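Local coordinates for protein 2-methyl-aconitate isomerase (Shewanella oneidensis, PDB 5K87) that catalyses the cis-trans isomerisation of 2-methyl-aconitate by base-catalysed proton abstraction, in the 2-methylcitrate cycle that degrades propionate, at residues Gly117-Ala120 / Ile121-Leu125; Gly235-Gly238 / Thr239-Gln242. The protein carries 1 engineered substitution. All coordinates share one frame; numbering follows the deposited sequence.

Contact 1 of 2, residues Gly117-Ala120 / Ile121-Leu125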
loop_
_atom_site.group_PDB
_atom_site.type_symbol
_atom_site.label_atom_id
_atom_site.label_comp_id
_atom_site.label_asym_id
_atom_site.label_seq_id
_atom_site.Cartn_x
_atom_site.Cartn_y
_atom_site.Cartn_z
ATOM N N GLY A 117 -8.396 16.305 13.808
ATOM C CA GLY A 117 -9.328 16.686 14.856
ATOM C C GLY A 117 -9.528 15.570 15.859
ATOM O O GLY A 117 -9.466 15.792 17.068
ATOM N N ALA A 118 -9.772 14.368 15.350
ATOM C CA ALA A 118 -9.959 13.202 16.204
ATOM C C ALA A 118 -8.718 12.897 17.039
ATOM O O ALA A 118 -8.819 12.620 18.242
ATOM C CB ALA A 118 -10.345 11.998 15.376
ATOM N N PHE A 119 -7.545 12.927 16.405
ATOM C CA PHE A 119 -6.303 12.614 17.101
ATOM C C PHE A 119 -6.075 13.600 18.242
ATOM O O PHE A 119 -5.694 13.214 19.350
ATOM C CB PHE A 119 -5.114 12.626 16.135
ATOM C CG PHE A 119 -3.793 12.279 16.791
ATOM C CD1 PHE A 119 -3.089 13.230 17.528
ATOM C CD2 PHE A 119 -3.263 11.012 16.683
ATOM C CE1 PHE A 119 -1.870 12.911 18.132
ATOM C CE2 PHE A 119 -2.043 10.693 17.279
ATOM C CZ PHE A 119 -1.350 11.642 17.987
ATOM N N ALA A 120 -6.306 14.875 17.973
ATOM C CA ALA A 120 -6.077 15.899 18.976
ATOM C C ALA A 120 -6.951 15.674 20.206
ATOM O O ALA A 120 -6.472 15.762 21.337
ATOM C CB ALA A 120 -6.323 17.269 18.390
ATOM N N ILE A 121 -8.227 15.384 19.985
ATOM C CA ILE A 121 -9.148 15.096 21.078
ATOM C C ILE A 121 -8.690 13.868 21.866
ATOM O O ILE A 121 -8.635 13.885 23.098
ATOM C CB ILE A 121 -10.566 14.872 20.553
ATOM C CG1 ILE A 121 -11.130 16.180 19.992
ATOM C CG2 ILE A 121 -11.469 14.303 21.664
ATOM C CD1 ILE A 121 -12.292 15.984 19.064
ATOM N N SER A 122 -8.349 12.807 21.150
ATOM C CA SER A 122 -7.999 11.542 21.775
ATOM C C SER A 122 -6.668 11.554 22.501
ATOM O O SER A 122 -6.403 10.660 23.303
ATOM C CB SER A 122 -8.004 10.435 20.730
ATOM O OG SER A 122 -9.307 10.285 20.196
ATOM N N ASN A 123 -5.826 12.541 22.220
ATOM C CA ASN A 123 -4.455 12.529 22.729
ATOM C C ASN A 123 -4.077 13.740 23.559
ATOM O O ASN A 123 -2.907 14.090 23.666
ATOM C CB ASN A 123 -3.468 12.299 21.587
ATOM C CG ASN A 123 -3.535 10.884 21.066
ATOM O OD1 ASN A 123 -2.942 9.976 21.649
ATOM N ND2 ASN A 123 -4.295 10.672 20.000
ATOM N N GLY A 124 -5.079 14.372 24.156
ATOM C CA GLY A 124 -4.815 15.386 25.161
ATOM C C GLY A 124 -4.333 16.724 24.635
ATOM O O GLY A 124 -3.705 17.486 25.372
ATOM N N LEU A 125 -4.626 17.034 23.375
ATOM C CA LEU A 125 -4.154 18.283 22.788
ATOM C C LEU A 125 -5.226 19.365 22.789
ATOM O O LEU A 125 -4.969 20.488 22.375
ATOM C CB LEU A 125 -3.619 18.049 21.370
ATOM C CG LEU A 125 -2.442 17.081 21.303
ATOM C CD1 LEU A 125 -1.970 16.932 19.861
ATOM C CD2 LEU A 125 -1.312 17.566 22.193
#
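Asn123 lays its side-chain amide over one face of the Phe119 ring, with ND2 3.4 Å above the plane near the centre and the two planes 24° apart, so the groups are stacked. CB of Asn123 adds a CH-pi contact at 4.3 Å from the ring centroid. The same ND2 donates to Phe119 O at 3.0 Å, and that oxygen lies close to the plane of the amide. One residue supplies both partners because Phe119 holds CG opposite its backbone N (chi1 -179°), which swings the ring alongside its own carbonyl.

This is the C-terminal end of helix 113-122, closed in a Schellman-like way by a six-to-one bond, with a left-handed glycine at Gly124. Regular helical bonds include those of Ile121 N to Gly117 O and Ser122 N to Ala118 O; Asn123 then leaves helical geometry, and Gly124 takes a phi of 75°, which suits glycine. The chain turns back far enough for Leu125 N to reach Ala120 O at 3.0 Å. Its apolar companion is Ala120 CB against Leu125 CB at 4.1 Å, where a small methyl leaves room for the returning chain. Leu125 and Phe119 both continue inward onto Leu79 of strand 75-81.

Asparagine thus suits the first non-helical position: its N-H grip on a last-turn carbonyl fixes the rotation of the amide, while its flat face accepts the aromatic ring.

Contact 2 of 2, residues Gly235-Gly238 / Thr239-Gln242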
loop_
_atom_site.group_PDB
_atom_site.type_symbol
_atom_site.label_atom_id
_atom_site.label_comp_id
_atom_site.label_asym_id
_atom_site.label_seq_id
_atom_site.Cartn_x
_atom_site.Cartn_y
_atom_site.Cartn_z
ATOM N N GLY A 235 -6.956 16.348 -24.934
ATOM C CA GLY A 235 -7.525 15.188 -25.600
ATOM C C GLY A 235 -8.209 14.223 -24.642
ATOM O O GLY A 235 -8.439 13.058 -24.977
ATOM N N TYR A 236 -8.534 14.706 -23.443
ATOM C CA TYR A 236 -9.264 13.913 -22.449
ATOM C C TYR A 236 -10.723 14.347 -22.390
ATOM O O TYR A 236 -11.084 15.396 -22.928
ATOM C CB TYR A 236 -8.610 14.029 -21.065
ATOM C CG TYR A 236 -7.236 13.399 -21.000
ATOM C CD1 TYR A 236 -7.053 12.053 -21.299
ATOM C CD2 TYR A 236 -6.124 14.144 -20.636
ATOM C CE1 TYR A 236 -5.794 11.466 -21.243
ATOM C CE2 TYR A 236 -4.866 13.567 -20.582
ATOM C CZ TYR A 236 -4.709 12.230 -20.888
ATOM O OH TYR A 236 -3.459 11.654 -20.830
ATOM N N THR A 237 -11.557 13.543 -21.734
ATOM C CA THR A 237 -12.969 13.872 -21.583
ATOM C C THR A 237 -13.321 14.268 -20.159
ATOM O O THR A 237 -14.379 14.838 -19.921
ATOM C CB THR A 237 -13.854 12.690 -21.959
ATOM O OG1 THR A 237 -13.630 11.630 -21.025
ATOM C CG2 THR A 237 -13.523 12.204 -23.362
ATOM N N GLY A 238 -12.444 13.950 -19.211
ATOM C CA GLY A 238 -12.732 14.180 -17.806
ATOM C C GLY A 238 -13.255 12.955 -17.081
ATOM O O GLY A 238 -13.400 12.973 -15.861
ATOM N N THR A 239 -13.534 11.885 -17.821
ATOM C CA THR A 239 -14.034 10.655 -17.210
ATOM C C THR A 239 -12.934 9.624 -16.956
ATOM O O THR A 239 -13.211 8.510 -16.520
ATOM C CB THR A 239 -15.129 9.978 -18.064
ATOM O OG1 THR A 239 -14.564 9.542 -19.306
ATOM C CG2 THR A 239 -16.292 10.932 -18.316
ATOM N N GLU A 240 -11.692 9.996 -17.238
ATOM C CA GLU A 240 -10.572 9.066 -17.153
ATOM C C GLU A 240 -10.397 8.486 -15.756
ATOM O O GLU A 240 -10.646 9.154 -14.739
ATOM C CB GLU A 240 -9.275 9.745 -17.590
ATOM C CG GLU A 240 -9.161 9.981 -19.095
ATOM C CD GLU A 240 -10.035 11.113 -19.607
ATOM O OE1 GLU A 240 -10.442 11.986 -18.812
ATOM O OE2 GLU A 240 -10.305 11.135 -20.830
ATOM N N LEU A 241 -9.964 7.233 -15.719
ATOM C CA LEU A 241 -9.594 6.556 -14.479
ATOM C C LEU A 241 -8.075 6.398 -14.421
ATOM O O LEU A 241 -7.384 6.686 -15.395
ATOM C CB LEU A 241 -10.287 5.200 -14.397
ATOM C CG LEU A 241 -11.814 5.271 -14.429
ATOM C CD1 LEU A 241 -12.412 3.878 -14.288
ATOM C CD2 LEU A 241 -12.323 6.201 -13.337
ATOM N N GLN A 242 -7.551 5.941 -13.287
ATOM C CA GLN A 242 -6.102 5.866 -13.131
ATOM C C GLN A 242 -5.426 5.066 -14.238
ATOM O O GLN A 242 -4.368 5.462 -14.722
ATOM C CB GLN A 242 -5.718 5.298 -11.775
ATOM C CG GLN A 242 -5.933 6.261 -10.636
ATOM C CD GLN A 242 -5.378 5.711 -9.359
ATOM O OE1 GLN A 242 -5.666 4.570 -8.995
ATOM N NE2 GLN A 242 -4.537 6.485 -8.695
#
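Glu240 folds back on the chain before it, its carboxylate turned 65° from the Tyr236 ring and the two side chains crossing at about a right angle. The backbone between them forms an ST turn: the side-chain oxygen of Thr237 accepts the N-H of Thr239, with Thr237 OG1 and Thr239 N 3.2 Å apart. Thr237 carries OG1 between its backbone N and carbonyl carbon (chi1 65°), which sets the oxygen facing the amide two residues on.

Within this turn a negative phi at Thr237 is followed by a positive one at Gly238, the alternation that turns successive N-H groups toward a common side, as in an anion-binding nest. At the angles of Gly238 a beta carbon would press on the preceding carbonyl, hence the glycine. Glutamate suits position 240, because the bend of its chain at chi2 turns the carboxylate back toward the N-H groups of Thr237 and Gly238. Glu240 OE2 accepts from Thr237 N at 2.9 Å in a nearly straight bond. Glu240 OE1 lies 2.8 Å from Gly238 N, but in a more bent bond (135°); both oxygens use their syn lone pairs. Two backbone donors are expected to stabilise the negative charge of this buried carboxylate.

Tyr236 meets the carboxylate at the edge of its ring, while the ring meets that of Phe286, and the side chain also touches Phe255. Thr237 and Thr239 both touch Lys291, and Arg311 binds the carbonyl oxygen of Glu240. At the ring's near edge, Tyr236 CD1 stands 3.4 Å from Glu240 OE2.

Overall arrangement
Contact 1 and contact 2 lie on opposite sides of the chain's centre, about 39 Å between their centres, and share no helix or strand. Both are partly buried. The first ends helix 113-122 and packs inward on strands 12-21, 24-30 and 75-81; the second shapes the loop leading from strand 225-230 to helix 242-245, beside strand 308-314. Chemistry follows place: a helix end leaves carbonyls to be met by donors, helped by an aromatic face and aliphatic packing, whereas the loop offers backbone N-H groups that a carboxylate collects. Contact 1 is far from the annotated sites; the Glu240 side chain is about 11 Å from that of substrate-binding His319, and Gln242 reaches Lys61 of the second subunit.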